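Local coordinates for mutual gliding-motility protein MglA (Myxococcus xanthus DK 1622, PDB 6H17), which binds and hydrolyses GTP as a small Ras-like GTPase, acting as an intracellular switch that coordinates social and adventurous gliding and controls its direction and speed, at residues L29-I32 and Y33-A37; I122-A125 and E126-Y129; G175-D178 and T179-A182. One frame throughout, in Å; residues are numbered along the deposited sequence.

In the fold
All three interactions are local, each within one helix or at its end, in a Ras-like GTPase that holds GTPγS and magnesium. Interactions 1 and 3 adjoin, with centres 12 Å apart: I32 CG1 packs on V176 CG1 at 3.5 Å, and F177 lies against Y31, K35 and T36, joining helix 25-35 to the start of helix 176-193. Both are near the nucleotide: the side chain of Q30 is about 5 Å from the bound GTPγS. The side chain of V176 is about 8 Å from the bound GTPγS. Interaction 2 ends helix 110-125 across the chain's centre from both, its centre 30 Å from that of interaction 1 and 25 Å from that of interaction 3.

Interaction 1. Residues L29-I32 and Y33-A37; sequences LQYI and YNKTA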
# COMPACT_ATOMS: atom_id res chain seq x y z
N LEU A 29 -1.54 -1.81 8.29
CA LEU A 29 -1.16 -0.58 9.00
C LEU A 29 -1.28 -0.73 10.51
O LEU A 29 -0.48 -0.15 11.26
CB LEU A 29 -1.94 0.62 8.49
CG LEU A 29 -1.29 1.36 7.32
CD1 LEU A 29 -1.18 0.51 6.08
CD2 LEU A 29 -2.03 2.66 7.02
N GLN A 30 -2.28 -1.47 10.99
CA GLN A 30 -2.42 -1.69 12.43
C GLN A 30 -1.22 -2.43 12.98
O GLN A 30 -0.69 -2.09 14.05
CB GLN A 30 -3.72 -2.44 12.72
CG GLN A 30 -4.95 -1.59 12.47
CD GLN A 30 -6.30 -2.32 12.49
OE1 GLN A 30 -6.42 -3.51 12.17
NE2 GLN A 30 -7.34 -1.56 12.82
N TYR A 31 -0.75 -3.47 12.28
CA TYR A 31 0.42 -4.21 12.74
C TYR A 31 1.65 -3.32 12.71
O TYR A 31 2.44 -3.29 13.66
CB TYR A 31 0.65 -5.46 11.87
CG TYR A 31 1.74 -6.32 12.44
CD1 TYR A 31 1.45 -7.26 13.42
CD2 TYR A 31 3.07 -6.14 12.08
CE1 TYR A 31 2.45 -8.00 14.01
CE2 TYR A 31 4.08 -6.91 12.65
CZ TYR A 31 3.76 -7.82 13.62
OH TYR A 31 4.74 -8.58 14.22
N ILE A 32 1.84 -2.58 11.61
CA ILE A 32 2.97 -1.65 11.51
C ILE A 32 2.96 -0.67 12.68
O ILE A 32 3.98 -0.45 13.35
CB ILE A 32 2.96 -0.92 10.16
CG1 ILE A 32 3.21 -1.91 9.02
CG2 ILE A 32 4.02 0.17 10.13
CD1 ILE A 32 2.82 -1.37 7.64
N TYR A 33 1.81 -0.07 12.95
CA TYR A 33 1.74 0.87 14.07
C TYR A 33 2.06 0.18 15.38
O TYR A 33 2.83 0.69 16.20
CB TYR A 33 0.35 1.50 14.13
CG TYR A 33 0.21 2.41 15.32
CD1 TYR A 33 0.80 3.66 15.34
CD2 TYR A 33 -0.50 2.00 16.43
CE1 TYR A 33 0.71 4.48 16.44
CE2 TYR A 33 -0.62 2.83 17.54
CZ TYR A 33 -0.01 4.06 17.52
OH TYR A 33 -0.12 4.90 18.63
N ASN A 34 1.47 -0.99 15.61
CA ASN A 34 1.63 -1.64 16.91
C ASN A 34 3.08 -2.02 17.17
O ASN A 34 3.53 -1.98 18.33
CB ASN A 34 0.74 -2.88 16.99
CG ASN A 34 -0.72 -2.55 17.10
OD1 ASN A 34 -1.09 -1.43 17.42
ND2 ASN A 34 -1.57 -3.55 16.85
N LYS A 35 3.80 -2.43 16.14
CA LYS A 35 5.13 -3.00 16.29
C LYS A 35 6.27 -2.08 15.91
O LYS A 35 7.43 -2.49 16.00
CB LYS A 35 5.22 -4.33 15.53
CG LYS A 35 4.30 -5.39 16.06
CD LYS A 35 4.56 -5.74 17.51
CE LYS A 35 3.64 -6.88 17.92
NZ LYS A 35 4.32 -7.82 18.84
N THR A 36 6.01 -0.84 15.55
CA THR A 36 7.08 0.11 15.26
C THR A 36 7.45 0.83 16.54
O THR A 36 6.60 1.15 17.37
CB THR A 36 6.63 1.09 14.19
OG1 THR A 36 6.49 0.39 12.96
CG2 THR A 36 7.63 2.21 13.99
N ALA A 37 8.75 1.13 16.68
CA ALA A 37 9.23 1.88 17.82
C ALA A 37 8.55 3.24 17.91
O ALA A 37 8.31 3.90 16.90
CB ALA A 37 10.74 2.07 17.68
O HOH W 1 4.22 -10.19 16.83
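The last turns of helix 25-35 carry this contact: Y33, N34 and K35 donate their backbone N to the carbonyls of L29, Q30 and Y31 in successive i to i+4 bonds, of which Y33 N to L29 O, at 2.8 Å, is nearly straight at 167°. Four residues apart, on the side turned to helix 176-193, Y31 and K35 cross at a slant. K35 lays its CG over one face of the phenol ring, 3.8 Å from the ring centroid and displaced toward the rim, a CH-pi contact whose closest ring atom is CZ, 3.5 Å from CG. The Y31 ring swings to this position because CG is anti to the backbone N (chi1 -173°), while a bend at chi2 of K35 (-60°) carries the rest of the chain out past the rim, to the level of the hydroxyl end. There one water lies in the ring plane at the edge and joins the two ends, at 3.1 Å from both Y31 OH and K35 NZ, accepting from the ammonium. At the helix end T36 leaves helical angles, yet its hydroxyl OG1 donates to I32 O at 2.7 Å from a position tilted off the carbonyl plane; T36 N adds a weak bond to the same oxygen. I32 O is thus held by a side chain as the regular backbone pattern stops. The helix follows the P-loop that holds the nucleotide. I32 and L29 face inward onto L60, L76 and D58 of strands 52-62 and 71-78, while Y31 and K35 lean on V176 and F177 of helix 176-193.

Interaction 2. Residues I122-A125 and E126-Y129; sequences INLA and EQGY
L124 O receives two backbone amides where helix 110-125 ends: Q127 N at 3.2 Å and Y129 N at 2.7 Å come from opposite faces of the carbonyl plane, neither on a lone pair. The inner part of the contact is close. L124 CB meets Y129 CB at 3.9 Å, the two side chains crossing at about a right angle, and L124 CD2 also approaches the tyrosine CB. Q127 runs beside L124 in the same direction, its first torsion placing CG between backbone N and carbonyl carbon (chi1 65°) and bringing its amide over the Y129 ring; NE2 sits 3.4 Å above the ring plane, over its centre. That nitrogen is also hydrogen-bonded to L93 O, which fixes the amide, and V96 packs against L124, Q127 and Y129.

The solvent side, with A125, E126 and G128 exposed, is looser, and no side-chain bond ties E126 to I122 or N123. E126 reaches back along the helix with its chain extended beyond CG, and its OE1 comes to 3.3 Å from I122 CG2. Its OE2 and N123 OD1 are both acceptors and do not bond. Both polar ends are taken up outside the helix end, N123 ND2 by Y18 and D86 and E126 OE2 by a salt bridge to K90, the last two partners lying on helix 86-93.

G128, with positive phi (88°), puts its N on A125 O at 3.1 Å. Together with the 6→1 hydrogen bond from Y129 N to L124 O, this is a Schellman motif, with G128 as its C-prime glycine, ending the helix ahead of strand 136-141.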
# COMPACT_ATOMS: atom_id res chain seq x y z
N ILE A 122 -6.00 1.32 -13.97
CA ILE A 122 -6.81 2.34 -14.63
C ILE A 122 -6.76 3.65 -13.87
O ILE A 122 -6.62 4.72 -14.47
CB ILE A 122 -8.26 1.82 -14.78
CG1 ILE A 122 -8.33 0.66 -15.78
CG2 ILE A 122 -9.19 2.98 -15.15
CD1 ILE A 122 -8.04 1.05 -17.22
N ASN A 123 -6.87 3.60 -12.54
CA ASN A 123 -6.88 4.84 -11.77
C ASN A 123 -5.53 5.53 -11.85
O ASN A 123 -5.48 6.77 -11.91
CB ASN A 123 -7.29 4.56 -10.33
CG ASN A 123 -8.79 4.41 -10.19
OD1 ASN A 123 -9.56 4.78 -11.09
ND2 ASN A 123 -9.23 3.86 -9.09
N LEU A 124 -4.44 4.77 -11.84
CA LEU A 124 -3.13 5.40 -12.06
C LEU A 124 -3.07 6.07 -13.42
O LEU A 124 -2.62 7.20 -13.54
CB LEU A 124 -2.01 4.39 -11.87
CG LEU A 124 -1.78 3.96 -10.41
CD1 LEU A 124 -0.84 2.79 -10.35
CD2 LEU A 124 -1.24 5.11 -9.57
N ALA A 125 -3.58 5.40 -14.47
CA ALA A 125 -3.59 6.01 -15.80
C ALA A 125 -4.45 7.27 -15.83
O ALA A 125 -4.12 8.24 -16.52
CB ALA A 125 -4.08 5.00 -16.84
N GLU A 126 -5.57 7.27 -15.12
CA GLU A 126 -6.47 8.42 -15.10
C GLU A 126 -5.96 9.61 -14.30
O GLU A 126 -6.65 10.65 -14.28
CB GLU A 126 -7.84 8.03 -14.57
CG GLU A 126 -8.51 7.12 -15.55
CD GLU A 126 -9.81 6.54 -15.07
OE1 GLU A 126 -10.52 5.94 -15.89
OE2 GLU A 126 -10.11 6.65 -13.85
N GLN A 127 -4.80 9.50 -13.63
CA GLN A 127 -4.14 10.66 -13.05
C GLN A 127 -2.76 10.86 -13.67
O GLN A 127 -1.95 11.63 -13.14
CB GLN A 127 -4.09 10.57 -11.53
CG GLN A 127 -3.26 9.45 -11.00
CD GLN A 127 -3.15 9.45 -9.48
OE1 GLN A 127 -4.12 9.71 -8.77
NE2 GLN A 127 -1.96 9.17 -8.98
N GLY A 128 -2.49 10.20 -14.80
CA GLY A 128 -1.26 10.40 -15.53
C GLY A 128 -0.10 9.53 -15.12
O GLY A 128 1.03 9.77 -15.56
N TYR A 129 -0.33 8.53 -14.27
CA TYR A 129 0.71 7.63 -13.81
C TYR A 129 0.63 6.33 -14.59
O TYR A 129 -0.30 6.10 -15.37
CB TYR A 129 0.53 7.37 -12.30
CG TYR A 129 0.78 8.56 -11.37
CD1 TYR A 129 0.36 9.85 -11.70
CD2 TYR A 129 1.41 8.38 -10.15
CE1 TYR A 129 0.60 10.93 -10.84
CE2 TYR A 129 1.65 9.44 -9.29
CZ TYR A 129 1.24 10.71 -9.63
OH TYR A 129 1.47 11.76 -8.77

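Interaction 3. Residues G175-D178 and T179-A182; sequences GVFD and TLKA
F177 extends from the first turn of helix 176-193 beside L180, its CD1 4.4 Å from L180 CD2, an oblique approach. The turn opens the C-terminal helix of the Ras-like GTPase fold, with G175 at the N-cap position. K181 lies against the F177 carbonyl: its CB and CG are each 3.3 Å from F177 O, so the methylene chain follows the carbonyl before it bends at chi4. The backbone runs as regular helix from here on, with K181 N bonded to F177 O at 2.8 Å and an N-H...O angle of 168°. T179 and A182 pack on V137 and Y166, while V176 and F177 face helix 25-35 on another side.

The hydroxyl of T179 is hydrogen-bonded to Q139 NE2 of strand 136-141 and also turns back to the cap residue, its first torsion (chi1 -63°) setting OG1 beside its own backbone N. A valine here would probably leave G175 O with only the backbone donor of T179 and Q139 NE2 without its acceptor, so the tie between helix and sheet would be weakened. As it stands, T179 grips the cap residue twice: its N and its hydroxyl both donate to G175 O, from opposite faces of the carbonyl plane, with T179 OG1 2.8 Å from G175 O.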
# COMPACT_ATOMS: atom_id res chain seq x y z
N GLY A 175 5.23 -11.24 6.97
CA GLY A 175 5.43 -10.51 5.73
C GLY A 175 5.17 -9.02 5.78
O GLY A 175 5.40 -8.33 4.78
N VAL A 176 4.67 -8.48 6.89
CA VAL A 176 4.20 -7.10 6.89
C VAL A 176 5.35 -6.10 6.78
O VAL A 176 5.33 -5.19 5.94
CB VAL A 176 3.31 -6.84 8.12
CG1 VAL A 176 2.97 -5.36 8.27
CG2 VAL A 176 2.04 -7.67 8.04
N PHE A 177 6.35 -6.21 7.65
CA PHE A 177 7.47 -5.30 7.55
C PHE A 177 8.30 -5.54 6.30
O PHE A 177 8.82 -4.57 5.72
CB PHE A 177 8.35 -5.33 8.82
CG PHE A 177 7.79 -4.56 9.97
CD1 PHE A 177 7.65 -3.19 9.89
CD2 PHE A 177 7.44 -5.20 11.14
CE1 PHE A 177 7.15 -2.47 10.97
CE2 PHE A 177 6.93 -4.48 12.21
CZ PHE A 177 6.77 -3.11 12.10
N ASP A 178 8.44 -6.78 5.85
CA ASP A 178 9.19 -7.00 4.61
C ASP A 178 8.53 -6.29 3.43
O ASP A 178 9.21 -5.71 2.57
CB ASP A 178 9.32 -8.49 4.30
CG ASP A 178 10.36 -9.18 5.14
OD1 ASP A 178 11.11 -8.51 5.89
OD2 ASP A 178 10.42 -10.42 5.03
N THR A 179 7.20 -6.35 3.36
CA THR A 179 6.47 -5.67 2.28
C THR A 179 6.72 -4.17 2.33
O THR A 179 7.04 -3.54 1.31
CB THR A 179 4.97 -5.95 2.42
OG1 THR A 179 4.68 -7.34 2.28
CG2 THR A 179 4.14 -5.21 1.39
N LEU A 180 6.55 -3.58 3.52
CA LEU A 180 6.73 -2.14 3.68
C LEU A 180 8.15 -1.72 3.34
O LEU A 180 8.37 -0.73 2.63
CB LEU A 180 6.40 -1.76 5.12
CG LEU A 180 6.69 -0.29 5.50
CD1 LEU A 180 5.80 0.65 4.70
CD2 LEU A 180 6.48 -0.08 7.00
N LYS A 181 9.14 -2.43 3.88
CA LYS A 181 10.52 -2.03 3.65
C LYS A 181 10.87 -2.13 2.19
O LYS A 181 11.66 -1.32 1.68
CB LYS A 181 11.45 -2.88 4.52
CG LYS A 181 11.37 -2.52 5.99
CD LYS A 181 11.99 -3.56 6.90
CE LYS A 181 12.12 -3.05 8.33
NZ LYS A 181 11.57 -1.67 8.52
N ALA A 182 10.31 -3.10 1.48
CA ALA A 182 10.61 -3.25 0.05
C ALA A 182 10.10 -2.04 -0.74
O ALA A 182 10.83 -1.47 -1.55
CB ALA A 182 10.03 -4.56 -0.49